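SAG family member (Sag19) (Eimeria tenella, PDB 6ZZB) is a major surface antigen of the parasite with a CAP-protein-like fold, whose molecular function is unknown. Local coordinates at residues P44-I57 and K189-A201. Numbering follows the deposited sequence.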
ATOM      1  N   PRO A  44     -12.733  10.042  10.776  1.00 15.02           N
ATOM      2  CA  PRO A  44     -13.285   9.516   9.543  1.00 14.95           C
ATOM      3  C   PRO A  44     -13.536   8.017   9.727  1.00 15.01           C
ATOM      4  O   PRO A  44     -12.965   7.397  10.606  1.00 15.89           O
ATOM      5  CB  PRO A  44     -12.190   9.761   8.520  1.00 14.45           C
ATOM      6  CG  PRO A  44     -10.924   9.721   9.327  1.00 14.20           C
ATOM      7  CD  PRO A  44     -11.305  10.358  10.647  1.00 15.10           C
ATOM      8  N   GLN A  45     -14.419   7.515   8.894  1.00 15.30           N
ATOM      9  CA  GLN A  45     -14.751   6.082   8.841  1.00 17.45           C
ATOM     10  C   GLN A  45     -14.164   5.480   7.576  1.00 15.48           C
ATOM     11  O   GLN A  45     -14.008   6.184   6.579  1.00 16.41           O
ATOM     12  CB  GLN A  45     -16.263   5.902   8.867  1.00 20.87           C
ATOM     13  CG  GLN A  45     -16.882   6.251  10.216  1.00 25.76           C
ATOM     14  CD  GLN A  45     -18.268   5.669  10.331  1.00 31.04           C
ATOM     15  OE1 GLN A  45     -19.095   5.816   9.436  1.00 36.28           O
ATOM     16  NE2 GLN A  45     -18.506   4.944  11.411  1.00 38.52           N
ATOM     17  N   ALA A  46     -13.840   4.206   7.636  1.00 14.98           N
ATOM     18  CA  ALA A  46     -13.269   3.489   6.478  1.00 14.41           C
ATOM     19  C   ALA A  46     -14.168   2.311   6.118  1.00 15.19           C
ATOM     20  O   ALA A  46     -14.746   1.713   7.005  1.00 18.54           O
ATOM     21  CB  ALA A  46     -11.864   3.026   6.772  1.00 14.49           C
ATOM     22  N   ASP A  47     -14.195   1.999   4.838  1.00 13.87           N
ATOM     23  CA  ASP A  47     -14.879   0.827   4.239  1.00 15.92           C
ATOM     24  C   ASP A  47     -13.803  -0.132   3.756  1.00 14.00           C
ATOM     25  O   ASP A  47     -12.756   0.307   3.259  1.00 12.49           O
ATOM     26  CB  ASP A  47     -15.782   1.207   3.060  1.00 18.88           C
ATOM     27  CG  ASP A  47     -17.178   1.621   3.483  1.00 24.95           C
ATOM     28  OD1 ASP A  47     -17.395   1.761   4.709  1.00 27.79           O
ATOM     29  OD2 ASP A  47     -18.023   1.791   2.585  1.00 28.99           O
ATOM     30  N   GLU A  48     -14.102  -1.406   3.839  1.00 14.62           N
ATOM     31  CA  GLU A  48     -13.268  -2.467   3.243  1.00 15.70           C
ATOM     32  C   GLU A  48     -13.363  -2.350   1.721  1.00 12.43           C
ATOM     33  O   GLU A  48     -14.427  -2.055   1.179  1.00 13.60           O
ATOM     34  CB  GLU A  48     -13.820  -3.778   3.803  1.00 20.50           C
ATOM     35  CG  GLU A  48     -13.128  -5.020   3.343  1.00 27.50           C
ATOM     36  CD  GLU A  48     -13.847  -5.775   2.241  1.00 30.78           C
ATOM     37  OE1 GLU A  48     -14.569  -5.132   1.458  1.00 35.17           O
ATOM     38  OE2 GLU A  48     -13.710  -7.014   2.212  1.00 28.27           O
ATOM     39  N   LYS A  49     -12.230  -2.502   1.045  1.00 10.29           N
ATOM     40  CA  LYS A  49     -12.115  -2.307  -0.405  1.00  9.89           C
ATOM     41  C   LYS A  49     -11.418  -3.481  -1.086  1.00  9.41           C
ATOM     42  O   LYS A  49     -11.091  -3.372  -2.274  1.00 10.64           O
ATOM     43  CB  LYS A  49     -11.350  -1.021  -0.713  1.00 10.47           C
ATOM     44  CG  LYS A  49     -11.989   0.268  -0.253  1.00 11.13           C
ATOM     45  CD  LYS A  49     -13.348   0.503  -0.840  1.00 12.34           C
ATOM     46  CE  LYS A  49     -13.808   1.951  -0.683  1.00 14.05           C
ATOM     47  NZ  LYS A  49     -15.197   2.134  -1.165  1.00 17.06           N
ATOM     48  N   THR A  50     -11.208  -4.610  -0.425  1.00  9.22           N
ATOM     49  CA  THR A  50     -10.411  -5.695  -1.003  1.00 10.03           C
ATOM     50  C   THR A  50     -11.060  -6.191  -2.286  1.00 10.88           C
ATOM     51  O   THR A  50     -10.377  -6.343  -3.304  1.00 12.17           O
ATOM     52  CB  THR A  50     -10.210  -6.838  -0.028  1.00 10.63           C
ATOM     53  OG1 THR A  50      -9.704  -6.260   1.194  1.00 10.80           O
ATOM     54  CG2 THR A  50      -9.305  -7.903  -0.599  1.00 12.07           C
ATOM     55  N   GLU A  51     -12.364  -6.422  -2.280  1.00 10.89           N
ATOM     56  CA  GLU A  51     -13.017  -6.917  -3.516  1.00 11.83           C
ATOM     57  C   GLU A  51     -12.983  -5.856  -4.621  1.00 11.85           C
ATOM     58  O   GLU A  51     -13.102  -6.228  -5.797  1.00 12.97           O
ATOM     59  CB  GLU A  51     -14.464  -7.319  -3.229  1.00 12.87           C
ATOM     60  CG  GLU A  51     -14.606  -8.544  -2.361  1.00 15.10           C
ATOM     61  CD  GLU A  51     -14.488  -8.341  -0.871  1.00 14.23           C
ATOM     62  OE1 GLU A  51     -14.441  -7.175  -0.425  1.00 17.85           O
ATOM     63  OE2 GLU A  51     -14.428  -9.350  -0.163  1.00 17.68           O
ATOM     64  N   ASP A  52     -12.946  -4.579  -4.289  1.00 11.71           N
ATOM     65  CA  ASP A  52     -12.892  -3.510  -5.301  1.00 12.68           C
ATOM     66  C   ASP A  52     -11.499  -3.426  -5.918  1.00 13.10           C
ATOM     67  O   ASP A  52     -11.393  -2.837  -7.022  1.00 16.30           O
ATOM     68  CB  ASP A  52     -13.280  -2.169  -4.694  1.00 14.55           C
ATOM     69  CG  ASP A  52     -13.743  -1.194  -5.753  1.00 19.50           C
ATOM     70  OD1 ASP A  52     -14.617  -1.587  -6.563  1.00 17.63           O
ATOM     71  OD2 ASP A  52     -13.165  -0.087  -5.842  1.00 25.29           O
ATOM     72  N   CYS A  53     -10.474  -3.894  -5.234  1.00 11.45           N
ATOM     73  CA  CYS A  53      -9.058  -3.677  -5.629  1.00 12.40           C
ATOM     74  C   CYS A  53      -8.395  -4.956  -6.138  1.00 12.80           C
ATOM     75  O   CYS A  53      -7.342  -4.850  -6.796  1.00 12.44           O
ATOM     76  CB  CYS A  53      -8.272  -3.148  -4.438  1.00 12.59           C
ATOM     77  SG  CYS A  53      -8.812  -1.530  -3.830  1.00 13.73           S
ATOM     78  N   LEU A  54      -8.887  -6.162  -5.815  1.00 13.71           N
ATOM     79  CA  LEU A  54      -8.095  -7.396  -6.037  1.00 14.02           C
ATOM     80  C   LEU A  54      -7.953  -7.656  -7.546  1.00 15.11           C
ATOM     81  O   LEU A  54      -6.886  -8.126  -7.921  1.00 15.53           O
ATOM     82  CB  LEU A  54      -8.762  -8.556  -5.293  1.00 15.14           C
ATOM     83  CG  LEU A  54      -7.929  -9.802  -5.038  1.00 20.12           C
ATOM     84  CD1 LEU A  54      -6.582  -9.487  -4.430  1.00 18.78           C
ATOM     85  CD2 LEU A  54      -8.717 -10.745  -4.125  1.00 22.20           C
ATOM     86  N   ALA A  55      -8.944  -7.315  -8.354  1.00 15.68           N
ATOM     87  CA  ALA A  55      -8.870  -7.537  -9.821  1.00 18.25           C
ATOM     88  C   ALA A  55      -7.692  -6.755 -10.400  1.00 17.48           C
ATOM     89  O   ALA A  55      -6.908  -7.360 -11.157  1.00 19.99           O
ATOM     90  CB  ALA A  55     -10.158  -7.155 -10.503  1.00 18.69           C
ATOM     91  N   ILE A  56      -7.593  -5.462 -10.103  1.00 16.79           N
ATOM     92  CA  ILE A  56      -6.488  -4.645 -10.692  1.00 16.32           C
ATOM     93  C   ILE A  56      -5.156  -5.129 -10.115  1.00 15.64           C
ATOM     94  O   ILE A  56      -4.177  -5.242 -10.879  1.00 14.90           O
ATOM     95  CB  ILE A  56      -6.709  -3.132 -10.526  1.00 17.03           C
ATOM     96  CG1 ILE A  56      -5.612  -2.335 -11.249  1.00 19.76           C
ATOM     97  CG2 ILE A  56      -6.786  -2.683  -9.078  1.00 16.49           C
ATOM     98  CD1 ILE A  56      -5.455  -2.681 -12.697  1.00 22.76           C
ATOM     99  N   ILE A  57      -5.068  -5.449  -8.831  1.00 14.19           N
ATOM    100  CA  ILE A  57      -3.798  -5.932  -8.240  1.00 14.13           C
ATOM    101  C   ILE A  57      -3.367  -7.195  -8.982  1.00 14.99           C
ATOM    102  O   ILE A  57      -2.192  -7.324  -9.372  1.00 15.28           O
ATOM    103  CB  ILE A  57      -3.934  -6.147  -6.723  1.00 13.74           C
ATOM    104  CG1 ILE A  57      -4.129  -4.798  -6.017  1.00 12.96           C
ATOM    105  CG2 ILE A  57      -2.731  -6.890  -6.201  1.00 13.63           C
ATOM    106  CD1 ILE A  57      -4.521  -4.892  -4.565  1.00 12.93           C
ATOM    107  N   LYS A 189       1.207 -12.765  -0.625  1.00 17.78           N
ATOM    108  CA  LYS A 189       0.274 -13.888  -0.919  1.00 17.93           C
ATOM    109  C   LYS A 189      -1.205 -13.478  -0.722  1.00 14.75           C
ATOM    110  O   LYS A 189      -2.123 -13.996  -1.387  1.00 15.42           O
ATOM    111  CB  LYS A 189       0.615 -15.070  -0.013  1.00 23.14           C
ATOM    112  CG  LYS A 189       2.059 -15.572  -0.103  1.00 28.78           C
ATOM    113  CD  LYS A 189       2.542 -16.239   1.175  1.00 35.36           C
ATOM    114  CE  LYS A 189       4.053 -16.286   1.306  1.00 41.52           C
ATOM    115  NZ  LYS A 189       4.600 -14.999   1.808  1.00 43.29           N
ATOM    116  N   LYS A 190      -1.444 -12.536   0.199  1.00 13.22           N
ATOM    117  CA  LYS A 190      -2.815 -12.080   0.506  1.00 12.72           C
ATOM    118  C   LYS A 190      -2.787 -10.570   0.690  1.00 10.90           C
ATOM    119  O   LYS A 190      -1.701 -10.041   1.009  1.00 11.37           O
ATOM    120  CB  LYS A 190      -3.337 -12.737   1.789  1.00 13.58           C
ATOM    121  CG  LYS A 190      -3.184 -14.251   1.831  1.00 16.62           C
ATOM    122  CD  LYS A 190      -3.895 -14.857   2.998  1.00 17.91           C
ATOM    123  CE  LYS A 190      -3.574 -16.325   3.153  1.00 19.18           C
ATOM    124  NZ  LYS A 190      -4.549 -16.960   4.050  1.00 18.74           N
ATOM    125  N   VAL A 191      -3.942  -9.955   0.547  1.00 10.02           N
ATOM    126  CA  VAL A 191      -4.059  -8.486   0.706  1.00 10.09           C
ATOM    127  C   VAL A 191      -5.404  -8.127   1.311  1.00 10.28           C
ATOM    128  O   VAL A 191      -6.405  -8.770   1.026  1.00  9.25           O
ATOM    129  CB  VAL A 191      -3.787  -7.783  -0.630  1.00 10.30           C
ATOM    130  CG1 VAL A 191      -4.837  -8.111  -1.678  1.00 11.45           C
ATOM    131  CG2 VAL A 191      -3.654  -6.267  -0.474  1.00 10.34           C
ATOM    132  N   SER A 192      -5.400  -7.119   2.175  1.00  9.90           N
ATOM    133  CA  SER A 192      -6.617  -6.486   2.701  1.00  9.59           C
ATOM    134  C   SER A 192      -6.545  -4.989   2.437  1.00  9.42           C
ATOM    135  O   SER A 192      -5.581  -4.369   2.903  1.00  9.25           O
ATOM    136  CB  SER A 192      -6.757  -6.765   4.163  1.00  9.72           C
ATOM    137  OG  SER A 192      -7.937  -6.136   4.663  1.00 10.63           O
ATOM    138  N   CYS A 193      -7.519  -4.446   1.737  1.00  9.60           N
ATOM    139  CA  CYS A 193      -7.538  -3.014   1.390  1.00  9.88           C
ATOM    140  C   CYS A 193      -8.709  -2.329   2.076  1.00 10.42           C
ATOM    141  O   CYS A 193      -9.775  -2.930   2.251  1.00 10.37           O
ATOM    142  CB  CYS A 193      -7.701  -2.815  -0.103  1.00 10.33           C
ATOM    143  SG  CYS A 193      -6.330  -3.454  -1.118  1.00 12.82           S
ATOM    144  N   ALA A 194      -8.529  -1.068   2.435  1.00  9.59           N
ATOM    145  CA  ALA A 194      -9.604  -0.260   3.005  1.00 10.57           C
ATOM    146  C   ALA A 194      -9.342   1.194   2.688  1.00 10.51           C
ATOM    147  O   ALA A 194      -8.168   1.584   2.482  1.00 10.30           O
ATOM    148  CB  ALA A 194      -9.713  -0.473   4.493  1.00 10.83           C
ATOM    149  N   ALA A 195     -10.374   2.004   2.651  1.00 10.33           N
ATOM    150  CA  ALA A 195     -10.198   3.442   2.390  1.00 10.52           C
ATOM    151  C   ALA A 195     -11.130   4.226   3.283  1.00 11.13           C
ATOM    152  O   ALA A 195     -12.286   3.802   3.501  1.00 11.68           O
ATOM    153  CB  ALA A 195     -10.476   3.775   0.960  1.00 11.23           C
ATOM    154  N   THR A 196     -10.662   5.357   3.766  1.00 10.51           N
ATOM    155  CA  THR A 196     -11.612   6.297   4.389  1.00 11.08           C
ATOM    156  C   THR A 196     -12.597   6.801   3.342  1.00 12.47           C
ATOM    157  O   THR A 196     -12.267   6.913   2.162  1.00 12.81           O
ATOM    158  CB  THR A 196     -10.884   7.431   5.103  1.00 11.17           C
ATOM    159  OG1 THR A 196     -10.154   8.221   4.177  1.00 11.17           O
ATOM    160  CG2 THR A 196      -9.969   6.917   6.193  1.00 11.78           C
ATOM    161  N   LYS A 197     -13.822   7.082   3.800  1.00 13.87           N
ATOM    162  CA  LYS A 197     -14.923   7.349   2.851  1.00 16.96           C
ATOM    163  C   LYS A 197     -15.554   8.720   3.070  1.00 17.92           C
ATOM    164  O   LYS A 197     -16.289   9.143   2.176  1.00 22.04           O
ATOM    165  CB  LYS A 197     -15.995   6.262   2.960  1.00 20.30           C
ATOM    166  CG  LYS A 197     -16.726   6.183   4.291  1.00 24.23           C
ATOM    167  CD  LYS A 197     -17.792   5.097   4.354  1.00 28.89           C
ATOM    168  CE  LYS A 197     -18.214   4.834   5.778  1.00 33.62           C
ATOM    169  NZ  LYS A 197     -19.169   3.707   5.867  1.00 37.43           N
ATOM    170  N   ASP A 198     -15.275   9.410   4.169  1.00 15.86           N
ATOM    171  CA  ASP A 198     -16.150  10.540   4.574  1.00 16.28           C
ATOM    172  C   ASP A 198     -15.333  11.747   5.042  1.00 16.19           C
ATOM    173  O   ASP A 198     -15.945  12.679   5.605  1.00 16.43           O
ATOM    174  CB  ASP A 198     -17.161  10.074   5.611  1.00 16.69           C
ATOM    175  CG  ASP A 198     -16.559   9.609   6.912  1.00 17.43           C
ATOM    176  OD1 ASP A 198     -15.300   9.485   6.967  1.00 16.43           O
ATOM    177  OD2 ASP A 198     -17.326   9.366   7.866  1.00 20.36           O
ATOM    178  N   CYS A 199     -14.027  11.818   4.797  1.00 14.26           N
ATOM    179  CA  CYS A 199     -13.272  13.068   5.070  1.00 15.10           C
ATOM    180  C   CYS A 199     -14.022  14.264   4.464  1.00 15.88           C
ATOM    181  O   CYS A 199     -14.435  14.221   3.289  1.00 16.32           O
ATOM    182  CB  CYS A 199     -11.875  13.007   4.483  1.00 13.64           C
ATOM    183  SG  CYS A 199     -10.811  11.822   5.358  1.00 13.55           S
ATOM    184  N   LYS A 200     -14.160  15.321   5.249  1.00 15.21           N
ATOM    185  CA  LYS A 200     -14.863  16.563   4.801  1.00 16.85           C
ATOM    186  C   LYS A 200     -13.893  17.595   4.254  1.00 18.38           C
ATOM    187  O   LYS A 200     -14.350  18.626   3.723  1.00 20.94           O
ATOM    188  CB  LYS A 200     -15.634  17.152   5.974  1.00 17.10           C
ATOM    189  CG  LYS A 200     -16.718  16.259   6.511  1.00 18.53           C
ATOM    190  CD  LYS A 200     -17.475  16.934   7.628  1.00 21.82           C
ATOM    191  CE  LYS A 200     -18.484  16.040   8.296  1.00 24.46           C
ATOM    192  NZ  LYS A 200     -19.528  15.619   7.333  1.00 26.82           N
ATOM    193  N   ALA A 201     -12.595  17.378   4.413  1.00 16.19           N
ATOM    194  CA  ALA A 201     -11.494  18.204   3.910  1.00 16.75           C
ATOM    195  C   ALA A 201     -10.274  17.289   3.817  1.00 17.37           C
ATOM    196  O   ALA A 201     -10.404  16.111   4.228  1.00 17.67           O
ATOM    197  CB  ALA A 201     -11.226  19.348   4.846  1.00 17.85           C
TER
HETATM  198  O   HOH W   1      -9.916  -7.762   3.758  1.00 17.61           O
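Asp47 and Ala195 form an antiparallel hydrogen-bonded pair, Asp47 N to Ala195 O at 2.9 Å and Ala195 N to Asp47 O at 3.0 Å, which fixes the register of strand 46-48 along strand 190-196. The pairing extends one step to Lys197 N, which donates to Gln45 O. Asp198 then carries it past the strand end: its carboxylate OD1 accepts Gln45 N at 2.9 Å on the syn side. The Lys197 chain, extended beyond CG, runs alongside Gln45 in the same direction and brings NZ to Asp47 OD1 at 2.9 Å, a salt bridge 28° out of the carboxylate plane.

After strand 46-48 the chain enters helix 50-57. Lys49, the N-cap residue, donates its N to Cys193 O at 2.8 Å from above the carbonyl plane. Thr50 continues the grip with its side chain: chi1 of -52° sets OG1 beside its own backbone N, and Cys193 N reaches it at 2.9 Å, nearly straight (169°). A water links OG1 to Ser192 OG. Between helix 50-57 and strand 190-196, Leu54 and Val191 slide past each other in opposite directions, CD1 to CG1 at 3.5 Å, and Cys193 SG packs on Cys53 CB.

Both strands belong to a mixed sheet, in which 190-196 also pairs antiparallel with 203-211. Cys193-Cys208 links those neighbours, Cys53-Cys138 ties the helix to helix 138-155, and Cys199 bonds Cys112. Side-chain acceptors thus extend the strand pairing at both ends, while covalent crosslinks tie both segments to the surrounding fold.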